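Local coordinates for magnesium and cobalt efflux protein CorC (Neisseria meningitidis serogroup B, PDB 3OI8), which probably takes part in magnesium and cobalt ion transport and binds adenosine in the fragment crystallised here, which contains its paired CBS domains, at residues A[57-60]-A[61-65]. Numbering follows the deposited sequence.
Sequences DSIE and RITAY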
ATOM      1  N   ASP A  57     -26.133  -9.912   3.263  1.00 22.40           N
ATOM      2  CA  ASP A  57     -26.323  -8.933   4.313  1.00 23.36           C
ATOM      3  C   ASP A  57     -26.836  -7.592   3.739  1.00 22.52           C
ATOM      4  O   ASP A  57     -26.665  -7.317   2.553  1.00 24.65           O
ATOM      5  CB  ASP A  57     -25.016  -8.741   5.083  1.00 26.16           C
ATOM      6  CG  ASP A  57     -25.245  -8.635   6.578  1.00 42.71           C
ATOM      7  OD1 ASP A  57     -26.396  -8.361   6.998  1.00 50.57           O
ATOM      8  OD2 ASP A  57     -24.283  -8.830   7.341  1.00 38.48           O
ATOM      9  N   SER A  58     -27.469  -6.778   4.581  1.00 23.55           N
ATOM     10  CA  SER A  58     -28.029  -5.494   4.146  1.00 23.05           C
ATOM     11  C   SER A  58     -26.951  -4.411   4.029  1.00 22.62           C
ATOM     12  O   SER A  58     -25.893  -4.484   4.659  1.00 21.07           O
ATOM     13  CB  SER A  58     -29.087  -5.022   5.141  1.00 25.87           C
ATOM     14  OG  SER A  58     -28.449  -4.598   6.332  1.00 25.63           O
ATOM     15  N   ILE A  59     -27.224  -3.385   3.233  1.00 24.44           N
ATOM     16  CA  ILE A  59     -26.254  -2.310   3.104  1.00 23.73           C
ATOM     17  C   ILE A  59     -25.940  -1.665   4.461  1.00 26.24           C
ATOM     18  O   ILE A  59     -24.794  -1.331   4.740  1.00 21.39           O
ATOM     19  CB  ILE A  59     -26.678  -1.257   2.049  1.00 20.53           C
ATOM     20  CG1 ILE A  59     -25.516  -0.289   1.786  1.00 27.90           C
ATOM     21  CG2 ILE A  59     -27.968  -0.556   2.448  1.00 22.22           C
ATOM     22  CD1 ILE A  59     -25.654   0.499   0.510  1.00 32.46           C
ATOM     23  N   GLU A  60     -26.955  -1.514   5.310  1.00 25.18           N
ATOM     24  CA  GLU A  60     -26.791  -0.901   6.632  1.00 25.84           C
ATOM     25  C   GLU A  60     -25.854  -1.691   7.554  1.00 31.16           C
ATOM     26  O   GLU A  60     -25.002  -1.123   8.246  1.00 23.17           O
ATOM     27  CB  GLU A  60     -28.155  -0.725   7.314  1.00 32.87           C
ATOM     28  CG  GLU A  60     -29.065   0.331   6.682  1.00 35.20           C
ATOM     29  CD  GLU A  60     -29.891  -0.199   5.517  1.00 42.75           C
ATOM     30  OE1 GLU A  60     -29.831  -1.422   5.234  1.00 30.91           O
ATOM     31  OE2 GLU A  60     -30.607   0.613   4.885  1.00 40.45           O
ATOM     32  N   ARG A  61     -26.017  -3.008   7.572  1.00 25.80           N
ATOM     33  CA  ARG A  61     -25.184  -3.857   8.402  1.00 26.61           C
ATOM     34  C   ARG A  61     -23.760  -3.979   7.832  1.00 25.23           C
ATOM     35  O   ARG A  61     -22.776  -3.882   8.564  1.00 25.37           O
ATOM     36  CB  ARG A  61     -25.850  -5.229   8.535  1.00 28.67           C
ATOM     37  CG  ARG A  61     -27.100  -5.194   9.419  1.00 41.12           C
ATOM     38  CD  ARG A  61     -27.885  -6.498   9.341  1.00 44.44           C
ATOM     39  NE  ARG A  61     -27.047  -7.648   9.670  1.00 50.37           N
ATOM     40  CZ  ARG A  61     -26.916  -8.149  10.893  1.00 47.42           C
ATOM     41  NH1 ARG A  61     -27.575  -7.603  11.910  1.00 41.69           N
ATOM     42  NH2 ARG A  61     -26.134  -9.200  11.098  1.00 43.19           N
ATOM     43  N   ILE A  62     -23.651  -4.188   6.525  1.00 18.12           N
ATOM     44  CA  ILE A  62     -22.344  -4.155   5.870  1.00 16.91           C
ATOM     45  C   ILE A  62     -21.589  -2.856   6.195  1.00 26.75           C
ATOM     46  O   ILE A  62     -20.448  -2.892   6.669  1.00 24.76           O
ATOM     47  CB  ILE A  62     -22.473  -4.328   4.329  1.00 21.59           C
ATOM     48  CG1 ILE A  62     -22.779  -5.795   3.989  1.00 23.75           C
ATOM     49  CG2 ILE A  62     -21.197  -3.850   3.613  1.00 25.35           C
ATOM     50  CD1 ILE A  62     -23.273  -6.013   2.574  1.00 22.46           C
ATOM     51  N   THR A  63     -22.230  -1.712   5.956  1.00 21.26           N
ATOM     52  CA  THR A  63     -21.568  -0.429   6.141  1.00 24.52           C
ATOM     53  C   THR A  63     -21.093  -0.228   7.588  1.00 29.76           C
ATOM     54  O   THR A  63     -19.972   0.223   7.820  1.00 32.99           O
ATOM     55  CB  THR A  63     -22.460   0.758   5.684  1.00 23.84           C
ATOM     56  OG1 THR A  63     -22.670   0.677   4.268  1.00 21.22           O
ATOM     57  CG2 THR A  63     -21.787   2.082   6.000  1.00 24.75           C
ATOM     58  N   ALA A  64     -21.947  -0.558   8.551  1.00 31.99           N
ATOM     59  CA  ALA A  64     -21.587  -0.416   9.959  1.00 32.99           C
ATOM     60  C   ALA A  64     -20.399  -1.309  10.331  1.00 29.80           C
ATOM     61  O   ALA A  64     -19.531  -0.909  11.094  1.00 29.58           O
ATOM     62  CB  ALA A  64     -22.791  -0.700  10.860  1.00 28.78           C
ATOM     63  N   TYR A  65     -20.361  -2.514   9.773  1.00 29.31           N
ATOM     64  CA  TYR A  65     -19.285  -3.451  10.058  1.00 30.86           C
ATOM     65  C   TYR A  65     -17.977  -2.951   9.449  1.00 29.87           C
ATOM     66  O   TYR A  65     -16.926  -2.981  10.100  1.00 29.38           O
ATOM     67  CB  TYR A  65     -19.644  -4.839   9.529  1.00 27.92           C
ATOM     68  CG  TYR A  65     -18.650  -5.931   9.858  1.00 30.31           C
ATOM     69  CD1 TYR A  65     -18.688  -6.585  11.082  1.00 38.20           C
ATOM     70  CD2 TYR A  65     -17.679  -6.322   8.929  1.00 35.43           C
ATOM     71  CE1 TYR A  65     -17.782  -7.595  11.389  1.00 42.47           C
ATOM     72  CE2 TYR A  65     -16.771  -7.330   9.222  1.00 32.79           C
ATOM     73  CZ  TYR A  65     -16.830  -7.965  10.458  1.00 35.37           C
ATOM     74  OH  TYR A  65     -15.940  -8.965  10.764  1.00 40.28           O
TER
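With CG of Arg61 on the far side of CA-CB from its carbonyl carbon (chi1 -71°) and the chain bent at chi3, the arginine leans slightly back along the first turn and out to the side, bringing NE to Asp57. The two side chains meet at about a right angle, and Arg61 NE gives a salt-bridge hydrogen bond of 2.8 Å to the syn lone pair of Asp57 OD1, which lies close to the guanidinium plane. The same oxygen accepts from Ser58 N at 3.1 Å, on its anti side and 27° out of the carboxylate plane, so that the two donors restrict its rotation, while OD2 is hydrogen-bonded to a glycerol, probably from the crystallisation liquor. Ser58 is the N-cap: OG, held between its own N and carbonyl carbon, takes the N-H of Arg61 at 3.2 Å and rests against Arg61 CG. Helix 59-69 thus begins in the first CBS domain, as the connection of the beta-alpha-beta unit between strands 53-54 and 73-77. Its first turn is closed by Ile62 N, bonded almost straight to Ser58 O at 2.9 Å. One residue on, Ile59 O is gripped twice by Thr63, from N at 2.9 Å and from OG1 at 3.0 Å, the two donors reaching it from opposite faces of the carbonyl plane; the hydroxyl of this buried threonine thereby spends its proton on the backbone. Ile62 lays CG1 3.9 Å from Asp57 CB and packs inward on Leu53, Leu93 and Phe103. Ile59 and Thr63, side by side, also face Met97 and Phe98 of the second subunit, respectively.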